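Local coordinates for protein acyl-coenzyme A thioesterase THEM4 (Rhodococcus sp., PDB 2OV9) that probably hydrolyses medium- and long-chain fatty acyl-coenzyme A thioesters to the free fatty acid and coenzyme A, as a hotdog-fold thioesterase, at residues L104-V112 against V141-G149; G153-R164 against Q198-D209. One frame throughout, in Å; residues are numbered along the deposited sequence. Where two conformers were deposited one is given.

How the contacts relate
Both contacts involve the same antiparallel sheet and its central helix. Contact 1 sets the C-terminal turns of helix 131-148 against the turn between strands 105-106 and 112-117. Contact 2 pairs strand 154-162 with strand 199-208 at the other side of the sheet. Their centres lie about 14 Å apart, and the helix bridges them. Leu142 and Asn146, on the helix of contact 1, point away from segment 104-112 and pack on contact 2. Leu142 CB lies 3.7 Å from Phe207 CZ, and Leu142 CD1 lies 3.8 Å from Val203 CG1. Strand 154-162 follows the helix in the chain. It also carries the sheet across to the second subunit.

Contact 1 of 2, residues L104-V112 against V141-G149; sequences LEGLSDGSV and VLGVANAWG
The carbonyl oxygen Leu107 O is gripped by two donors. Trp148 NE1 lies 2.8 Å from Leu107 O, and the N-H of Gly110 closes a type I turn on the same oxygen. The two donors arrive from opposite faces of the carbonyl plane. The indole bond is moderately straight (152° at the hydrogen), and the oxygen sits in the plane of the ring. Gly110 O also lies at the ring edge, 3.2 Å from Trp148 CD1. One indole face rests on Gly106. Gly106 CA stands 3.5 Å from the centroid of the five-membered ring of Trp148, a CH-pi contact. A side chain at this glycine would run into the ring. Trp148 CG is anti to the backbone N (chi1 177°), which carries the ring off the helix, its face over Gly106 and its edge toward the turn. Asp109 OD1 braces the turn by accepting from both the N-H and the hydroxyl of Ser111, the former bond forming an Asx turn. A water donates to both Gly110 O and Ala145 O and so ties the turn to the helix.

Val112 packs against the helix beside Trp148. Its CG2 meets Trp148 CB at 3.6 Å, while its CG1 touches Val144 CG1 at 3.8 Å, the two valines crossing at about a right angle. Further on, Leu104 CD1 reaches Val144 CG2 at 3.7 Å. Leu18 adds to this apolar layer. Here the last turns of the long helix lie against the turn between strands 105-106 and 112-117, part of the hotdog fold, in which a curved antiparallel sheet wraps round a central helix.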
loop_
_atom_site.group_PDB
_atom_site.type_symbol
_atom_site.label_atom_id
_atom_site.label_comp_id
_atom_site.label_asym_id
_atom_site.label_seq_id
_atom_site.Cartn_x
_atom_site.Cartn_y
_atom_site.Cartn_z
ATOM N N LEU B 104 -12.359 -10.635 3.395
ATOM C CA LEU B 104 -13.651 -9.976 3.179
ATOM C C LEU B 104 -14.784 -10.968 2.962
ATOM O O LEU B 104 -14.600 -12.013 2.308
ATOM C CB LEU B 104 -13.590 -9.019 1.981
ATOM C CG LEU B 104 -12.559 -7.906 2.052
ATOM C CD1 LEU B 104 -12.335 -7.321 0.623
ATOM C CD2 LEU B 104 -12.995 -6.853 3.068
ATOM N N GLU B 105 -15.954 -10.628 3.507
ATOM C CA GLU B 105 -17.146 -11.411 3.229
ATOM C C GLU B 105 -18.225 -10.572 2.574
ATOM O O GLU B 105 -18.268 -9.359 2.750
ATOM C CB GLU B 105 -17.664 -12.117 4.478
ATOM C CG GLU B 105 -18.084 -11.206 5.570
ATOM C CD GLU B 105 -18.335 -11.956 6.883
ATOM O OE1 GLU B 105 -18.432 -13.211 6.885
ATOM O OE2 GLU B 105 -18.422 -11.280 7.925
ATOM N N GLY B 106 -19.061 -11.224 1.772
ATOM C CA GLY B 106 -20.224 -10.555 1.199
ATOM C C GLY B 106 -21.445 -10.780 2.076
ATOM O O GLY B 106 -21.667 -11.894 2.578
ATOM N N LEU B 107 -22.233 -9.722 2.264
ATOM C CA LEU B 107 -23.440 -9.809 3.073
ATOM C C LEU B 107 -24.708 -9.701 2.202
ATOM O O LEU B 107 -24.645 -9.249 1.043
ATOM C CB LEU B 107 -23.430 -8.748 4.181
ATOM C CG LEU B 107 -22.174 -8.558 5.032
ATOM C CD1 LEU B 107 -22.411 -7.402 6.030
ATOM C CD2 LEU B 107 -21.798 -9.863 5.781
ATOM N N SER B 108 -25.845 -10.113 2.769
ATOM C CA SER B 108 -27.119 -10.233 2.030
ATOM C C SER B 108 -27.609 -8.922 1.418
ATOM O O SER B 108 -28.263 -8.925 0.376
ATOM C CB SER B 108 -28.221 -10.836 2.925
ATOM O OG SER B 108 -28.232 -10.210 4.211
ATOM N N ASP B 109 -27.274 -7.806 2.053
ATOM C CA ASP B 109 -27.759 -6.501 1.612
ATOM C C ASP B 109 -26.929 -5.875 0.480
ATOM O O ASP B 109 -27.217 -4.763 0.032
ATOM C CB ASP B 109 -27.835 -5.548 2.807
ATOM C CG ASP B 109 -26.464 -5.208 3.393
ATOM O OD1 ASP B 109 -25.411 -5.695 2.919
ATOM O OD2 ASP B 109 -26.433 -4.417 4.345
ATOM N N GLY B 110 -25.905 -6.590 0.023
ATOM C CA GLY B 110 -25.015 -6.094 -1.031
ATOM C C GLY B 110 -23.700 -5.555 -0.493
ATOM O O GLY B 110 -22.758 -5.335 -1.249
ATOM N N SER B 111 -23.620 -5.312 0.811
ATOM C CA SER B 111 -22.364 -4.802 1.353
ATOM C C SER B 111 -21.320 -5.931 1.432
ATOM O O SER B 111 -21.663 -7.132 1.396
ATOM C CB SER B 111 -22.568 -4.096 2.702
ATOM O OG SER B 111 -23.002 -4.980 3.722
ATOM N N VAL B 112 -20.062 -5.520 1.523
ATOM C CA VAL B 112 -18.904 -6.378 1.720
ATOM C C VAL B 112 -18.267 -5.873 3.017
ATOM O O VAL B 112 -18.275 -4.668 3.280
ATOM C CB VAL B 112 -17.961 -6.221 0.487
ATOM C CG1 VAL B 112 -16.508 -6.473 0.802
ATOM C CG2 VAL B 112 -18.464 -7.103 -0.680
ATOM N N VAL B 141 -11.652 -2.514 -1.375
ATOM C CA VAL B 141 -12.974 -2.897 -0.891
ATOM C C VAL B 141 -14.110 -2.492 -1.830
ATOM O O VAL B 141 -15.057 -3.270 -2.013
ATOM C CB VAL B 141 -13.238 -2.353 0.536
ATOM C CG1 VAL B 141 -14.622 -2.753 1.001
ATOM C CG2 VAL B 141 -12.210 -2.957 1.470
ATOM N N LEU B 142 -14.035 -1.279 -2.400
ATOM C CA LEU B 142 -15.051 -0.836 -3.376
ATOM C C LEU B 142 -15.065 -1.751 -4.601
ATOM O O LEU B 142 -16.133 -2.078 -5.119
ATOM C CB LEU B 142 -14.830 0.629 -3.839
ATOM C CG LEU B 142 -14.876 1.726 -2.761
ATOM C CD1 LEU B 142 -14.835 3.091 -3.422
ATOM C CD2 LEU B 142 -16.122 1.569 -1.913
ATOM N N GLY B 143 -13.882 -2.158 -5.058
ATOM C CA GLY B 143 -13.781 -3.147 -6.150
ATOM C C GLY B 143 -14.464 -4.464 -5.829
ATOM O O GLY B 143 -15.151 -5.053 -6.659
ATOM N N VAL B 144 -14.264 -4.937 -4.609
ATOM C CA VAL B 144 -14.865 -6.176 -4.177
ATOM C C VAL B 144 -16.369 -5.999 -4.023
ATOM O O VAL B 144 -17.134 -6.895 -4.388
ATOM C CB VAL B 144 -14.244 -6.659 -2.846
ATOM C CG1 VAL B 144 -14.937 -7.915 -2.349
ATOM C CG2 VAL B 144 -12.747 -6.915 -3.017
ATOM N N ALA B 145 -16.798 -4.861 -3.465
ATOM C CA ALA B 145 -18.235 -4.570 -3.338
ATOM C C ALA B 145 -18.891 -4.546 -4.699
ATOM O O ALA B 145 -19.998 -5.045 -4.876
ATOM C CB ALA B 145 -18.477 -3.269 -2.603
ATOM N N ASN B 146 -18.215 -3.986 -5.688
ATOM C CA ASN B 146 -18.752 -4.052 -7.032
ATOM C C ASN B 146 -18.875 -5.477 -7.574
ATOM O O ASN B 146 -19.877 -5.801 -8.209
ATOM C CB ASN B 146 -17.930 -3.187 -7.997
ATOM C CG ASN B 146 -18.091 -1.692 -7.738
ATOM O OD1 ASN B 146 -19.061 -1.263 -7.134
ATOM N ND2 ASN B 146 -17.160 -0.892 -8.251
ATOM N N ALA B 147 -17.859 -6.318 -7.364
ATOM C CA ALA B 147 -17.946 -7.726 -7.797
ATOM C C ALA B 147 -19.147 -8.410 -7.145
ATOM O O ALA B 147 -19.929 -9.081 -7.810
ATOM C CB ALA B 147 -16.668 -8.486 -7.451
ATOM N N TRP B 148 -19.280 -8.223 -5.838
ATOM C CA TRP B 148 -20.322 -8.852 -5.039
ATOM C C TRP B 148 -21.707 -8.349 -5.423
ATOM O O TRP B 148 -22.726 -9.060 -5.268
ATOM C CB TRP B 148 -20.026 -8.620 -3.553
ATOM C CG TRP B 148 -21.049 -9.145 -2.576
ATOM C CD1 TRP B 148 -21.825 -8.396 -1.720
ATOM C CD2 TRP B 148 -21.375 -10.527 -2.303
ATOM N NE1 TRP B 148 -22.616 -9.226 -0.942
ATOM C CE2 TRP B 148 -22.368 -10.532 -1.284
ATOM C CE3 TRP B 148 -20.950 -11.754 -2.836
ATOM C CZ2 TRP B 148 -22.919 -11.714 -0.780
ATOM C CZ3 TRP B 148 -21.505 -12.938 -2.330
ATOM C CH2 TRP B 148 -22.481 -12.905 -1.314
ATOM N N GLY B 149 -21.752 -7.131 -5.943
ATOM C CA GLY B 149 -22.992 -6.566 -6.466
ATOM C C GLY B 149 -23.226 -6.951 -7.923
ATOM O O GLY B 149 -24.156 -6.466 -8.537
HETATM O O HOH W 1 -22.274 -4.065 -3.533
#

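Contact 2 of 2, residues G153-R164 against Q198-D209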
loop_
_atom_site.group_PDB
_atom_site.type_symbol
_atom_site.label_atom_id
_atom_site.label_comp_id
_atom_site.label_asym_id
_atom_site.label_seq_id
_atom_site.Cartn_x
_atom_site.Cartn_y
_atom_site.Cartn_z
ATOM N N GLY B 153 -16.292 -2.412 -13.029
ATOM C CA GLY B 153 -15.922 -1.140 -13.633
ATOM C C GLY B 153 -14.504 -0.739 -13.316
ATOM O O GLY B 153 -14.002 -1.056 -12.233
HETATM N N MSE B 154 -13.857 -0.080 -14.284
HETATM C CA MSE B 154 -12.552 0.573 -14.116
HETATM C C MSE B 154 -12.692 1.737 -13.155
HETATM O O MSE B 154 -13.674 2.475 -13.242
HETATM C CB MSE B 154 -12.097 1.171 -15.447
HETATM C CG MSE B 154 -11.241 0.305 -16.318
HETATM SE SE MSE B 154 -10.516 1.437 -17.732
HETATM C CE MSE B 154 -9.082 2.315 -16.735
ATOM N N THR B 155 -11.719 1.942 -12.275
ATOM C CA THR B 155 -11.797 3.069 -11.351
ATOM C C THR B 155 -11.650 4.365 -12.151
ATOM O O THR B 155 -10.768 4.473 -13.009
ATOM C CB THR B 155 -10.741 2.982 -10.224
ATOM O OG1 THR B 155 -10.760 1.671 -9.641
ATOM C CG2 THR B 155 -11.038 3.991 -9.115
ATOM N N ALA B 156 -12.543 5.318 -11.896
ATOM C CA ALA B 156 -12.482 6.642 -12.539
ATOM C C ALA B 156 -12.094 7.773 -11.561
ATOM O O ALA B 156 -11.292 8.651 -11.904
ATOM C CB ALA B 156 -13.805 6.960 -13.215
ATOM N N GLN B 157 -12.689 7.754 -10.365
ATOM C CA GLN B 157 -12.432 8.770 -9.344
ATOM C C GLN B 157 -12.664 8.197 -7.959
ATOM O O GLN B 157 -13.598 7.426 -7.743
ATOM C CB GLN B 157 -13.315 10.013 -9.521
ATOM C CG GLN B 157 -12.675 11.283 -8.945
ATOM C CD GLN B 157 -13.661 12.248 -8.313
ATOM O OE1 GLN B 157 -14.441 12.908 -9.000
ATOM N NE2 GLN B 157 -13.602 12.364 -6.992
ATOM N N LEU B 158 -11.803 8.569 -7.021
ATOM C CA LEU B 158 -11.954 8.136 -5.644
ATOM C C LEU B 158 -11.916 9.423 -4.838
ATOM O O LEU B 158 -11.029 10.252 -5.046
ATOM C CB LEU B 158 -10.791 7.209 -5.270
ATOM C CG LEU B 158 -10.835 6.271 -4.075
ATOM C CD1 LEU B 158 -11.624 5.005 -4.427
ATOM C CD2 LEU B 158 -9.378 5.935 -3.638
ATOM N N SER B 159 -12.895 9.621 -3.965
ATOM C CA SER B 159 -12.886 10.757 -3.046
ATOM C C SER B 159 -12.865 10.257 -1.629
ATOM O O SER B 159 -13.874 9.736 -1.165
ATOM C CB SER B 159 -14.124 11.607 -3.244
ATOM O OG SER B 159 -14.177 12.022 -4.597
ATOM N N THR B 160 -11.733 10.430 -0.942
ATOM C CA THR B 160 -11.578 9.905 0.413
ATOM C C THR B 160 -11.568 11.032 1.422
ATOM O O THR B 160 -10.847 12.008 1.259
ATOM C CB THR B 160 -10.278 9.066 0.523
ATOM O OG1 THR B 160 -10.162 8.243 -0.651
ATOM C CG2 THR B 160 -10.297 8.182 1.762
ATOM N N ARG B 161 -12.382 10.885 2.466
ATOM C CA ARG B 161 -12.520 11.891 3.508
ATOM C C ARG B 161 -12.056 11.301 4.836
ATOM O O ARG B 161 -12.392 10.169 5.162
ATOM C CB ARG B 161 -13.992 12.352 3.603
ATOM C CG ARG B 161 -14.432 13.256 2.442
ATOM C CD ARG B 161 -15.742 14.040 2.724
ATOM N NE ARG B 161 -15.652 14.892 3.915
ATOM C CZ ARG B 161 -16.552 14.938 4.898
ATOM N NH1 ARG B 161 -17.673 14.208 4.850
ATOM N NH2 ARG B 161 -16.339 15.754 5.929
ATOM N N TYR B 162 -11.310 12.093 5.600
ATOM C CA TYR B 162 -10.685 11.644 6.821
ATOM C C TYR B 162 -11.302 12.366 8.001
ATOM O O TYR B 162 -11.190 13.586 8.116
ATOM C CB TYR B 162 -9.167 11.902 6.744
ATOM C CG TYR B 162 -8.518 11.104 5.635
ATOM C CD1 TYR B 162 -7.938 9.856 5.893
ATOM C CD2 TYR B 162 -8.516 11.571 4.324
ATOM C CE1 TYR B 162 -7.357 9.108 4.849
ATOM C CE2 TYR B 162 -7.951 10.826 3.285
ATOM C CZ TYR B 162 -7.359 9.603 3.569
ATOM O OH TYR B 162 -6.803 8.869 2.542
ATOM N N HIS B 163 -11.919 11.598 8.885
ATOM C CA HIS B 163 -12.766 12.142 9.935
ATOM C C HIS B 163 -12.108 12.102 11.303
ATOM O O HIS B 163 -12.224 13.053 12.076
ATOM C CB HIS B 163 -14.088 11.360 9.964
ATOM C CG HIS B 163 -14.774 11.287 8.631
ATOM N ND1 HIS B 163 -15.589 12.296 8.162
ATOM C CD2 HIS B 163 -14.738 10.350 7.654
ATOM C CE1 HIS B 163 -16.033 11.977 6.957
ATOM N NE2 HIS B 163 -15.545 10.797 6.630
ATOM N N ARG B 164 -11.467 10.970 11.613
ATOM C CA ARG B 164 -10.871 10.712 12.920
ATOM C C ARG B 164 -9.593 9.911 12.666
ATOM O O ARG B 164 -9.523 9.162 11.687
ATOM C CB ARG B 164 -11.807 9.859 13.782
ATOM C CG ARG B 164 -13.215 10.394 13.929
ATOM C CD ARG B 164 -14.104 9.442 14.714
ATOM N NE ARG B 164 -13.632 9.223 16.082
ATOM C CZ ARG B 164 -13.827 10.063 17.108
ATOM N NH1 ARG B 164 -14.497 11.203 16.952
ATOM N NH2 ARG B 164 -13.358 9.759 18.311
ATOM N N GLN B 198 -17.352 4.265 15.274
ATOM C CA GLN B 198 -17.113 5.610 14.756
ATOM C C GLN B 198 -16.342 5.556 13.443
ATOM O O GLN B 198 -15.411 4.754 13.305
ATOM C CB GLN B 198 -16.400 6.471 15.795
ATOM C CG GLN B 198 -17.203 6.580 17.091
ATOM C CD GLN B 198 -16.714 7.706 17.965
ATOM O OE1 GLN B 198 -16.066 7.469 18.984
ATOM N NE2 GLN B 198 -17.011 8.943 17.568
ATOM N N VAL B 199 -16.717 6.402 12.486
ATOM C CA VAL B 199 -16.046 6.414 11.184
ATOM C C VAL B 199 -14.707 7.162 11.252
ATOM O O VAL B 199 -14.629 8.283 11.793
ATOM C CB VAL B 199 -16.908 7.120 10.126
ATOM C CG1 VAL B 199 -16.199 7.107 8.758
ATOM C CG2 VAL B 199 -18.279 6.461 10.016
ATOM N N CYS B 200 -13.660 6.534 10.726
ATOM C CA CYS B 200 -12.331 7.118 10.647
ATOM C C CYS B 200 -12.104 7.702 9.263
ATOM O O CYS B 200 -11.684 8.861 9.125
ATOM C CB CYS B 200 -11.280 6.034 10.911
ATOM S SG CYS B 200 -11.330 5.487 12.592
ATOM N N VAL B 201 -12.367 6.889 8.245
ATOM C CA VAL B 201 -12.203 7.297 6.849
ATOM C C VAL B 201 -13.424 6.850 6.073
ATOM O O VAL B 201 -13.988 5.781 6.329
ATOM C CB VAL B 201 -10.978 6.628 6.196
ATOM C CG1 VAL B 201 -10.660 7.285 4.798
ATOM C CG2 VAL B 201 -9.780 6.761 7.095
ATOM N N SER B 202 -13.836 7.645 5.088
ATOM C CA SER B 202 -14.929 7.233 4.243
ATOM C C SER B 202 -14.510 7.512 2.810
ATOM O O SER B 202 -13.606 8.281 2.571
ATOM C CB SER B 202 -16.221 7.985 4.618
ATOM O OG SER B 202 -16.125 9.393 4.389
ATOM N N VAL B 203 -15.168 6.860 1.872
ATOM C CA VAL B 203 -14.861 7.029 0.462
ATOM C C VAL B 203 -16.115 6.939 -0.391
ATOM O O VAL B 203 -17.087 6.264 -0.018
ATOM C CB VAL B 203 -13.821 5.982 -0.018
ATOM C CG1 VAL B 203 -14.391 4.559 0.069
ATOM C CG2 VAL B 203 -13.338 6.306 -1.460
ATOM N N GLU B 204 -16.094 7.709 -1.477
ATOM C CA GLU B 204 -17.020 7.578 -2.606
ATOM C C GLU B 204 -16.185 7.340 -3.867
ATOM O O GLU B 204 -15.321 8.182 -4.194
ATOM C CB GLU B 204 -17.824 8.871 -2.808
ATOM C CG GLU B 204 -18.975 9.124 -1.833
ATOM C CD GLU B 204 -19.679 10.471 -2.053
ATOM O OE1 GLU B 204 -19.595 11.047 -3.170
ATOM O OE2 GLU B 204 -20.327 10.961 -1.098
ATOM N N GLY B 205 -16.440 6.242 -4.578
ATOM C CA GLY B 205 -15.753 5.971 -5.856
ATOM C C GLY B 205 -16.714 5.899 -7.025
ATOM O O GLY B 205 -17.874 5.489 -6.883
ATOM N N LEU B 206 -16.216 6.313 -8.182
ATOM C CA LEU B 206 -16.957 6.267 -9.425
ATOM C C LEU B 206 -16.239 5.297 -10.331
ATOM O O LEU B 206 -15.003 5.316 -10.432
ATOM C CB LEU B 206 -17.030 7.655 -10.067
ATOM C CG LEU B 206 -17.696 8.773 -9.249
ATOM C CD1 LEU B 206 -17.535 10.129 -9.942
ATOM C CD2 LEU B 206 -19.186 8.475 -8.983
ATOM N N PHE B 207 -17.015 4.435 -10.979
ATOM C CA PHE B 207 -16.458 3.376 -11.803
ATOM C C PHE B 207 -17.156 3.375 -13.158
ATOM O O PHE B 207 -18.231 3.960 -13.313
ATOM C CB PHE B 207 -16.601 2.019 -11.104
ATOM C CG PHE B 207 -15.855 1.920 -9.796
ATOM C CD1 PHE B 207 -14.596 1.327 -9.744
ATOM C CD2 PHE B 207 -16.408 2.412 -8.621
ATOM C CE1 PHE B 207 -13.896 1.233 -8.543
ATOM C CE2 PHE B 207 -15.714 2.328 -7.394
ATOM C CZ PHE B 207 -14.467 1.734 -7.351
ATOM N N VAL B 208 -16.534 2.729 -14.138
ATOM C CA VAL B 208 -17.092 2.665 -15.487
ATOM C C VAL B 208 -17.051 1.230 -16.017
ATOM O O VAL B 208 -15.966 0.689 -16.241
ATOM C CB VAL B 208 -16.337 3.606 -16.461
ATOM C CG1 VAL B 208 -17.095 3.762 -17.797
ATOM C CG2 VAL B 208 -16.098 4.973 -15.821
ATOM N N ASP B 209 -18.238 0.625 -16.150
ATOM C CA ASP B 209 -18.524 -0.584 -16.977
ATOM C C ASP B 209 -19.546 -1.546 -16.360
ATOM O O ASP B 209 -19.874 -2.586 -16.947
ATOM C CB ASP B 209 -17.261 -1.341 -17.409
ATOM C CG ASP B 209 -16.701 -0.826 -18.704
ATOM O OD1 ASP B 209 -17.439 -0.092 -19.405
ATOM O OD2 ASP B 209 -15.533 -1.147 -19.027
HETATM O O HOH W 2 -15.847 10.233 -5.936
#
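His163 and Ser202 point their polar groups at each other beside the paired strands. His163 NE2 and Ser202 OG are 2.7 Å apart in an almost straight hydrogen bond (176°), with OG near the ring plane. Ser202 OG stands between its own backbone N and carbonyl carbon (chi1 64°), which turns it to the imidazole edge. His163 CD2 also touches Val199 CG1 at 3.7 Å. His163 CE1 lies over one face of the Arg161 guanidinium, offset toward its rim. With an alanine in place of His163, the Ser202 hydroxyl is likely to lose this mate, and Val199 CG1 its contact with the ring.

Tyr162 and Val201 lie side by side and point the same way. Val201 CG1 sits over one face of the Tyr162 ring, 4.1 Å from its centroid, in a CH-pi contact. The phenol hydroxyl reaches Gly131 O at the start of the helix. Leu158 crosses Val203 obliquely on the same helix-facing side, with Leu158 CG 3.6 Å from Val203 CG2. Thr155 and Phe207 also run alongside each other, and Thr155 OG1 lies 3.4 Å from Phe207 CE1. Gly205 leaves room for the Phe207 ring. At the far end Arg164 CD lies 3.2 Å from Val199 O.

Backbone bonds join the strands in antiparallel register. Ala156 and Gln157 both face Leu206, a classic beta bulge; Ala156 N is 2.9 Å from Leu206 O, while the Gln157 N bond to the same oxygen is weak. Ser159 OG, on the face away from the helix, is joined through a water to the backbone Glu204 O. Residues 157-161 also pair antiparallel with a strand of the second subunit. This sheet continued through an edge strand is characteristic of hotdog-fold thioesterase dimers.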